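Local coordinates for basic helix-loop-helix, putative, expressed (Oryza sativa subsp. japonica, PDB 5LW0), which binds ADP-ribose through its macrodomain and probably takes part in DNA interstrand crosslink repair, at residues 49-62 against 208-220. Residues are numbered along the deposited sequence; the frame is centred on the assembly and turned at random.
With PO4 (phosphate ion), chain E; PO4 (phosphate ion), chain D.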
ATOM      1  N   GLN A  49      -5.663  -6.703  12.099  1.00 20.71           N
ATOM      2  CA  GLN A  49      -5.097  -6.919  13.447  1.00 20.40           C
ATOM      3  C   GLN A  49      -3.759  -7.634  13.470  1.00 21.04           C
ATOM      4  O   GLN A  49      -3.366  -8.264  14.482  1.00 20.76           O
ATOM      5  CB  GLN A  49      -6.112  -7.681  14.319  1.00 23.92           C
ATOM      6  CG  GLN A  49      -7.352  -6.867  14.500  1.00 25.02           C
ATOM      7  CD  GLN A  49      -8.398  -7.534  15.399  1.00 28.03           C
ATOM      8  OE1 GLN A  49      -8.344  -8.726  15.687  1.00 30.96           O
ATOM      9  NE2 GLN A  49      -9.408  -6.764  15.735  1.00 30.74           N
ATOM     10  N   PHE A  50      -2.946  -7.397  12.440  1.00 17.47           N
ATOM     11  CA  PHE A  50      -1.612  -7.924  12.454  1.00 14.83           C
ATOM     12  C   PHE A  50      -0.723  -7.174  13.405  1.00 16.18           C
ATOM     13  O   PHE A  50      -0.685  -5.966  13.403  1.00 17.58           O
ATOM     14  CB  PHE A  50      -1.061  -7.910  11.036  1.00 16.06           C
ATOM     15  CG  PHE A  50       0.130  -8.785  10.812  1.00 14.62           C
ATOM     16  CD1 PHE A  50       1.384  -8.416  11.190  1.00 15.56           C
ATOM     17  CD2 PHE A  50      -0.002  -9.990  10.108  1.00 14.49           C
ATOM     18  CE1 PHE A  50       2.492  -9.221  10.894  1.00 15.13           C
ATOM     19  CE2 PHE A  50       1.074 -10.788   9.838  1.00 15.47           C
ATOM     20  CZ  PHE A  50       2.348 -10.404  10.218  1.00 15.59           C
ATOM     21  N   ASP A  51       0.048  -7.916  14.205  1.00 16.19           N
ATOM     22  CA  ASP A  51       0.988  -7.318  15.180  1.00 15.43           C
ATOM     23  C   ASP A  51       1.905  -6.233  14.593  1.00 16.29           C
ATOM     24  O   ASP A  51       2.601  -6.464  13.592  1.00 16.02           O
ATOM     25  CB  ASP A  51       1.878  -8.405  15.716  1.00 18.85           C
ATOM     26  CG  ASP A  51       2.766  -7.930  16.795  1.00 22.84           C
ATOM     27  OD1 ASP A  51       3.934  -7.620  16.502  1.00 19.01           O
ATOM     28  OD2 ASP A  51       2.356  -8.022  17.994  1.00 25.79           O
ATOM     29  N   LEU A  52       1.939  -5.067  15.242  1.00 18.39           N
ATOM     30  CA  LEU A  52       2.711  -3.911  14.659  1.00 18.28           C
ATOM     31  C   LEU A  52       4.178  -4.094  14.697  1.00 17.74           C
ATOM     32  O   LEU A  52       4.909  -3.630  13.808  1.00 15.23           O
ATOM     33  CB  LEU A  52       2.356  -2.604  15.401  1.00 20.23           C
ATOM     34  CG  LEU A  52       0.930  -2.175  15.508  1.00 27.80           C
ATOM     35  CD1 LEU A  52       0.875  -0.740  16.019  1.00 28.40           C
ATOM     36  CD2 LEU A  52       0.250  -2.276  14.192  1.00 27.80           C
ATOM     37  N   ASP A  53       4.698  -4.692  15.768  1.00 16.29           N
ATOM     38  CA  ASP A  53       6.116  -4.925  15.835  1.00 17.30           C
ATOM     39  C   ASP A  53       6.577  -5.829  14.708  1.00 15.87           C
ATOM     40  O   ASP A  53       7.598  -5.575  14.060  1.00 17.44           O
ATOM     41  CB  ASP A  53       6.517  -5.487  17.194  1.00 19.33           C
ATOM     42  CG  ASP A  53       6.257  -4.502  18.310  1.00 26.31           C
ATOM     43  OD1 ASP A  53       7.077  -3.574  18.460  1.00 32.55           O
ATOM     44  OD2 ASP A  53       5.233  -4.651  19.031  1.00 39.04           O
ATOM     45  N   ARG A  54       5.877  -6.954  14.525  1.00 15.36           N
ATOM     46  CA  ARG A  54       6.234  -7.864  13.447  1.00 16.49           C
ATOM     47  C   ARG A  54       6.054  -7.192  12.051  1.00 15.26           C
ATOM     48  O   ARG A  54       6.912  -7.334  11.195  1.00 16.29           O
ATOM     49  CB  ARG A  54       5.412  -9.123  13.552  1.00 18.33           C
ATOM     50  CG  ARG A  54       5.677 -10.167  12.476  1.00 19.66           C
ATOM     51  CD  ARG A  54       7.085 -10.660  12.391  1.00 25.56           C
ATOM     52  NE  ARG A  54       7.569 -11.199  13.596  1.00 23.95           N
ATOM     53  CZ  ARG A  54       7.473 -12.503  13.944  1.00 31.96           C
ATOM     54  NH1 ARG A  54       6.866 -13.390  13.140  1.00 31.56           N
ATOM     55  NH2 ARG A  54       7.984 -12.929  15.115  1.00 27.64           N
ATOM     56  N   ALA A  55       4.945  -6.501  11.883  1.00 14.52           N
ATOM     57  CA  ALA A  55       4.673  -5.797  10.589  1.00 14.59           C
ATOM     58  C   ALA A  55       5.792  -4.812  10.262  1.00 15.09           C
ATOM     59  O   ALA A  55       6.239  -4.733   9.098  1.00 14.01           O
ATOM     60  CB  ALA A  55       3.350  -5.144  10.605  1.00 14.53           C
ATOM     61  N   SER A  56       6.222  -4.034  11.263  1.00 15.31           N
ATOM     62  CA  SER A  56       7.218  -3.023  10.979  1.00 15.88           C
ATOM     63  C   SER A  56       8.567  -3.671  10.547  1.00 16.10           C
ATOM     64  O   SER A  56       9.261  -3.136   9.696  1.00 16.68           O
ATOM     65  CB  SER A  56       7.356  -2.047  12.176  1.00 16.52           C
ATOM     66  OG  SER A  56       7.763  -2.734  13.364  1.00 17.66           O
ATOM     67  N   ASP A  57       8.938  -4.825  11.132  1.00 16.28           N
ATOM     68  CA  ASP A  57      10.100  -5.526  10.716  1.00 17.29           C
ATOM     69  C   ASP A  57       9.948  -5.946   9.251  1.00 15.35           C
ATOM     70  O   ASP A  57      10.920  -5.902   8.452  1.00 15.73           O
ATOM     71  CB  ASP A  57      10.271  -6.863  11.511  1.00 19.05           C
ATOM     72  CG  ASP A  57      10.695  -6.676  12.974  1.00 25.23           C
ATOM     73  OD1 ASP A  57      11.208  -5.636  13.350  1.00 28.07           O
ATOM     74  OD2 ASP A  57      10.595  -7.699  13.722  1.00 33.39           O
ATOM     75  N   ILE A  58       8.773  -6.469   8.923  1.00 14.56           N
ATOM     76  CA  ILE A  58       8.520  -6.981   7.571  1.00 15.49           C
ATOM     77  C   ILE A  58       8.541  -5.849   6.512  1.00 14.83           C
ATOM     78  O   ILE A  58       9.147  -6.006   5.452  1.00 15.62           O
ATOM     79  CB  ILE A  58       7.215  -7.773   7.532  1.00 15.65           C
ATOM     80  CG1 ILE A  58       7.432  -9.072   8.300  1.00 17.03           C
ATOM     81  CG2 ILE A  58       6.752  -8.080   6.103  1.00 17.08           C
ATOM     82  CD1 ILE A  58       6.178  -9.833   8.561  1.00 17.51           C
ATOM     83  N   ILE A  59       7.933  -4.712   6.858  1.00 14.04           N
ATOM     84  CA  ILE A  59       7.946  -3.539   5.945  1.00 12.95           C
ATOM     85  C   ILE A  59       9.387  -3.164   5.602  1.00 13.60           C
ATOM     86  O   ILE A  59       9.768  -3.000   4.428  1.00 14.19           O
ATOM     87  CB  ILE A  59       7.219  -2.302   6.568  1.00 13.07           C
ATOM     88  CG1 ILE A  59       5.704  -2.515   6.610  1.00 13.21           C
ATOM     89  CG2 ILE A  59       7.478  -1.052   5.720  1.00 14.00           C
ATOM     90  CD1 ILE A  59       4.958  -1.608   7.545  1.00 15.16           C
ATOM     91  N   VAL A  60      10.200  -2.985   6.617  1.00 14.27           N
ATOM     92  CA  VAL A  60      11.555  -2.520   6.418  1.00 14.94           C
ATOM     93  C   VAL A  60      12.413  -3.529   5.673  1.00 15.52           C
ATOM     94  O   VAL A  60      13.198  -3.183   4.787  1.00 15.11           O
ATOM     95  CB  VAL A  60      12.195  -2.075   7.753  1.00 18.37           C
ATOM     96  CG1 VAL A  60      13.648  -1.888   7.625  1.00 27.62           C
ATOM     97  CG2 VAL A  60      11.519  -0.805   8.289  1.00 19.00           C
ATOM     98  N   ASP A  61      12.229  -4.807   5.953  1.00 14.71           N
ATOM     99  CA  ASP A  61      12.927  -5.830   5.160  1.00 15.55           C
ATOM    100  C   ASP A  61      12.487  -5.885   3.720  1.00 14.46           C
ATOM    101  O   ASP A  61      13.311  -6.023   2.831  1.00 15.75           O
ATOM    102  CB  ASP A  61      12.790  -7.185   5.813  1.00 20.56           C
ATOM    103  CG  ASP A  61      13.675  -7.314   7.092  1.00 27.28           C
ATOM    104  OD1 ASP A  61      14.623  -6.485   7.315  1.00 33.35           O
ATOM    105  OD2 ASP A  61      13.402  -8.191   7.903  1.00 35.54           O
ATOM    106  N   ALA A  62      11.178  -5.764   3.463  1.00 12.67           N
ATOM    107  CA  ALA A  62      10.659  -5.803   2.072  1.00 13.92           C
ATOM    108  C   ALA A  62      11.127  -4.568   1.277  1.00 14.22           C
ATOM    109  O   ALA A  62      11.458  -4.652   0.100  1.00 14.97           O
ATOM    110  CB  ALA A  62       9.125  -5.852   2.063  1.00 13.77           C
ATOM    111  N   TYR A 208       1.636 -16.982  13.017  1.00 22.00           N
ATOM    112  CA  TYR A 208       2.517 -15.917  12.492  1.00 22.33           C
ATOM    113  C   TYR A 208       3.651 -16.391  11.621  1.00 22.21           C
ATOM    114  O   TYR A 208       4.248 -15.594  10.905  1.00 24.85           O
ATOM    115  CB  TYR A 208       3.019 -14.998  13.674  1.00 21.02           C
ATOM    116  CG  TYR A 208       2.026 -13.884  13.990  1.00 20.55           C
ATOM    117  CD1 TYR A 208       1.989 -12.703  13.197  1.00 18.46           C
ATOM    118  CD2 TYR A 208       1.155 -13.960  15.022  1.00 18.77           C
ATOM    119  CE1 TYR A 208       1.125 -11.716  13.442  1.00 19.23           C
ATOM    120  CE2 TYR A 208       0.240 -12.936  15.294  1.00 18.43           C
ATOM    121  CZ  TYR A 208       0.234 -11.775  14.470  1.00 17.84           C
ATOM    122  OH  TYR A 208      -0.652 -10.744  14.657  1.00 18.28           O
ATOM    123  N   THR A 209       3.953 -17.697  11.611  1.00 21.93           N
ATOM    124  CA  THR A 209       4.872 -18.231  10.658  1.00 23.39           C
ATOM    125  C   THR A 209       4.255 -18.037   9.289  1.00 26.07           C
ATOM    126  O   THR A 209       4.873 -17.410   8.403  1.00 24.85           O
ATOM    127  CB  THR A 209       5.147 -19.732  10.896  1.00 28.56           C
ATOM    128  OG1 THR A 209       5.725 -19.898  12.184  1.00 32.81           O
ATOM    129  CG2 THR A 209       6.083 -20.240   9.870  1.00 30.92           C
ATOM    130  N   LYS A 210       3.015 -18.483   9.132  1.00 22.17           N
ATOM    131  CA  LYS A 210       2.339 -18.343   7.869  1.00 23.13           C
ATOM    132  C   LYS A 210       2.024 -16.839   7.635  1.00 20.34           C
ATOM    133  O   LYS A 210       2.159 -16.328   6.537  1.00 18.85           O
ATOM    134  CB  LYS A 210       1.072 -19.142   7.869  1.00 26.29           C
ATOM    135  CG  LYS A 210       0.493 -19.403   6.519  1.00 36.88           C
ATOM    136  CD  LYS A 210      -0.537 -20.549   6.575  1.00 45.74           C
ATOM    137  CE  LYS A 210      -1.285 -20.694   5.253  1.00 59.08           C
ATOM    138  NZ  LYS A 210      -0.357 -20.627   4.077  1.00 63.72           N
ATOM    139  N   GLY A 211       1.530 -16.183   8.665  1.00 16.32           N
ATOM    140  CA  GLY A 211       1.178 -14.778   8.593  1.00 16.13           C
ATOM    141  C   GLY A 211       2.307 -13.892   8.121  1.00 16.49           C
ATOM    142  O   GLY A 211       2.110 -13.030   7.204  1.00 16.67           O
ATOM    143  N   SER A 212       3.479 -14.063   8.680  1.00 16.04           N
ATOM    144  CA  SER A 212       4.660 -13.292   8.305  1.00 17.47           C
ATOM    145  C   SER A 212       5.075 -13.563   6.893  1.00 17.59           C
ATOM    146  O   SER A 212       5.393 -12.620   6.148  1.00 19.04           O
ATOM    147  CB  SER A 212       5.837 -13.595   9.229  1.00 19.99           C
ATOM    148  OG  SER A 212       5.519 -13.213  10.543  1.00 21.69           O
ATOM    149  N   LYS A 213       5.041 -14.849   6.475  1.00 17.88           N
ATOM    150  CA  LYS A 213       5.324 -15.186   5.066  1.00 18.45           C
ATOM    151  C   LYS A 213       4.346 -14.470   4.140  1.00 16.11           C
ATOM    152  O   LYS A 213       4.765 -13.890   3.124  1.00 16.53           O
ATOM    153  CB  LYS A 213       5.260 -16.711   4.879  1.00 19.97           C
ATOM    154  CG  LYS A 213       5.444 -17.202   3.444  1.00 23.91           C
ATOM    155  CD  LYS A 213       5.254 -18.739   3.438  1.00 29.95           C
ATOM    156  CE  LYS A 213       4.946 -19.279   2.087  1.00 38.18           C
ATOM    157  NZ  LYS A 213       6.177 -19.468   1.320  1.00 37.17           N
ATOM    158  N   ILE A 214       3.064 -14.503   4.464  1.00 15.14           N
ATOM    159  CA  ILE A 214       2.052 -13.933   3.570  1.00 15.92           C
ATOM    160  C   ILE A 214       2.186 -12.396   3.524  1.00 15.64           C
ATOM    161  O   ILE A 214       2.010 -11.786   2.477  1.00 14.46           O
ATOM    162  CB  ILE A 214       0.653 -14.364   3.990  1.00 17.21           C
ATOM    163  CG1 ILE A 214       0.501 -15.889   3.789  1.00 19.80           C
ATOM    164  CG2 ILE A 214      -0.407 -13.647   3.199  1.00 16.80           C
ATOM    165  CD1 ILE A 214      -0.825 -16.411   4.224  1.00 26.97           C
ATOM    166  N   LEU A 215       2.506 -11.761   4.654  1.00 15.17           N
ATOM    167  CA  LEU A 215       2.669 -10.286   4.617  1.00 14.95           C
ATOM    168  C   LEU A 215       3.919  -9.922   3.809  1.00 15.66           C
ATOM    169  O   LEU A 215       3.880  -8.969   3.019  1.00 15.99           O
ATOM    170  CB  LEU A 215       2.729  -9.715   6.021  1.00 15.08           C
ATOM    171  CG  LEU A 215       2.756  -8.171   6.094  1.00 14.67           C
ATOM    172  CD1 LEU A 215       1.515  -7.593   5.564  1.00 14.12           C
ATOM    173  CD2 LEU A 215       3.000  -7.719   7.503  1.00 16.27           C
ATOM    174  N   HIS A 216       5.027 -10.672   3.973  1.00 15.41           N
ATOM    175  CA  HIS A 216       6.234 -10.509   3.114  1.00 16.49           C
ATOM    176  C   HIS A 216       5.818 -10.594   1.659  1.00 15.21           C
ATOM    177  O   HIS A 216       6.200  -9.760   0.836  1.00 16.92           O
ATOM    178  CB  HIS A 216       7.280 -11.608   3.391  1.00 19.34           C
ATOM    179  CG  HIS A 216       8.317 -11.241   4.399  1.00 24.06           C
ATOM    180  ND1 HIS A 216       9.337 -10.367   4.113  1.00 27.11           N
ATOM    181  CD2 HIS A 216       8.567 -11.722   5.666  1.00 25.11           C
ATOM    182  CE1 HIS A 216      10.120 -10.244   5.187  1.00 31.61           C
ATOM    183  NE2 HIS A 216       9.667 -11.049   6.141  1.00 27.76           N
ATOM    184  N   GLU A 217       5.084 -11.660   1.317  1.00 13.77           N
ATOM    185  CA  GLU A 217       4.620 -11.865  -0.072  1.00 13.50           C
ATOM    186  C   GLU A 217       3.744 -10.709  -0.583  1.00 13.25           C
ATOM    187  O   GLU A 217       3.879 -10.332  -1.734  1.00 13.70           O
ATOM    188  CB  GLU A 217       3.847 -13.213  -0.200  1.00 15.86           C
ATOM    189  CG  GLU A 217       4.732 -14.425  -0.102  1.00 19.25           C
ATOM    190  CD  GLU A 217       3.931 -15.751  -0.061  1.00 25.50           C
ATOM    191  OE1 GLU A 217       2.809 -15.771   0.478  1.00 30.87           O
ATOM    192  OE2 GLU A 217       4.473 -16.785  -0.492  1.00 32.59           O
ATOM    193  N   ALA A 218       2.859 -10.194   0.259  1.00 12.86           N
ATOM    194  CA  ALA A 218       1.986  -9.060  -0.113  1.00 12.57           C
ATOM    195  C   ALA A 218       2.824  -7.856  -0.463  1.00 12.64           C
ATOM    196  O   ALA A 218       2.627  -7.218  -1.511  1.00 12.54           O
ATOM    197  CB  ALA A 218       1.021  -8.704   1.019  1.00 13.84           C
ATOM    198  N   TYR A 219       3.806  -7.545   0.368  1.00 12.18           N
ATOM    199  CA  TYR A 219       4.650  -6.357   0.071  1.00 12.92           C
ATOM    200  C   TYR A 219       5.504  -6.569  -1.172  1.00 13.10           C
ATOM    201  O   TYR A 219       5.581  -5.659  -2.058  1.00 12.07           O
ATOM    202  CB  TYR A 219       5.540  -5.981   1.232  1.00 13.73           C
ATOM    203  CG  TYR A 219       4.838  -5.168   2.270  1.00 12.87           C
ATOM    204  CD1 TYR A 219       4.358  -3.889   1.975  1.00 14.83           C
ATOM    205  CD2 TYR A 219       4.560  -5.672   3.519  1.00 13.41           C
ATOM    206  CE1 TYR A 219       3.700  -3.134   2.918  1.00 13.81           C
ATOM    207  CE2 TYR A 219       3.861  -4.934   4.469  1.00 14.16           C
ATOM    208  CZ  TYR A 219       3.439  -3.642   4.187  1.00 14.28           C
ATOM    209  OH  TYR A 219       2.690  -2.897   5.043  1.00 15.03           O
ATOM    210  N   THR A 220       6.064  -7.759  -1.316  1.00 13.19           N
ATOM    211  CA  THR A 220       6.905  -8.013  -2.541  1.00 14.87           C
ATOM    212  C   THR A 220       6.062  -7.956  -3.783  1.00 13.73           C
ATOM    213  O   THR A 220       6.460  -7.329  -4.772  1.00 15.12           O
ATOM    214  CB  THR A 220       7.655  -9.307  -2.392  1.00 19.10           C
ATOM    215  OG1 THR A 220       8.554  -9.133  -1.284  1.00 19.99           O
ATOM    216  CG2 THR A 220       8.493  -9.598  -3.669  1.00 21.05           C
TER
HETATM  217  P   PO4 E 303      11.799 -10.792   8.745  1.00 49.76           P
HETATM  218  O1  PO4 E 303      12.020 -10.412  10.211  1.00 50.92           O
HETATM  219  O2  PO4 E 303      12.987 -11.581   8.196  1.00 47.05           O
HETATM  220  O3  PO4 E 303      10.556 -11.688   8.622  1.00 42.20           O
HETATM  221  O4  PO4 E 303      11.655  -9.488   7.914  1.00 44.64           O
HETATM  222  P   PO4 D 302      11.927 -10.562  -0.683  1.00 39.99           P
HETATM  223  O1  PO4 D 302      11.788  -9.493   0.483  1.00 33.12           O
HETATM  224  O2  PO4 D 302      10.538 -10.899  -1.216  1.00 38.69           O
HETATM  225  O3  PO4 D 302      12.721 -11.816  -0.145  1.00 41.08           O
HETATM  226  O4  PO4 D 302      12.740  -9.950  -1.828  1.00 45.91           O
HETATM  227  O   HOH W   1      10.421  -6.595  -1.657  1.00 18.43           O
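Two hydrogen bonds grip Ser212 OG. It accepts one from Arg54 NH1 at 2.9 Å, lying in the guanidinium plane, and donates to Tyr208 O one turn back in its own helix. Arg54 reaches it by a chain bent at chi2 and chi3, which brings CG and CD alongside the same hydroxyl. A second bond crosses nearby: Asp51 N donates to Tyr208 OH at 2.9 Å. Asp51 also N-caps helix 52-69, its OD1 accepting from Arg54 N. The Phe50 ring is sandwiched. Tyr208 meets one face edge-on, CE1 over the ring centre and the planes at 76°. Leu215 CD2 makes a CH-pi contact with the opposite face, 4.0 Å from the centroid. Without the Tyr208 ring, as with an alanine here, Asp51 N would probably lose this acceptor and the Phe50 face its edge-on partner. Farther along, Ile58 is a knob among Ser212, Leu215, His216 and Tyr219. Its CG2 sits squarely over the His216 ring, 3.9 Å from the centroid. The edge of that ring donates through NE2 to a phosphate ion, probably from the crystallisation liquor. Ile59 CG1 packs against Tyr219 OH at 3.4 Å, while that hydroxyl hydrogen-bonds Ile43 N. Ala62 CB closes on Tyr219 CB at 3.7 Å, and a water links Ala62 O to Thr220 OG1. The short helix segments cross at -38°. The Phe50 side chain lies about 7 Å from the bound ADP-ribose. The packing sets helix 52-69 beside helix 208-230 in one helical layer of the alpha/beta/alpha macrodomain fold.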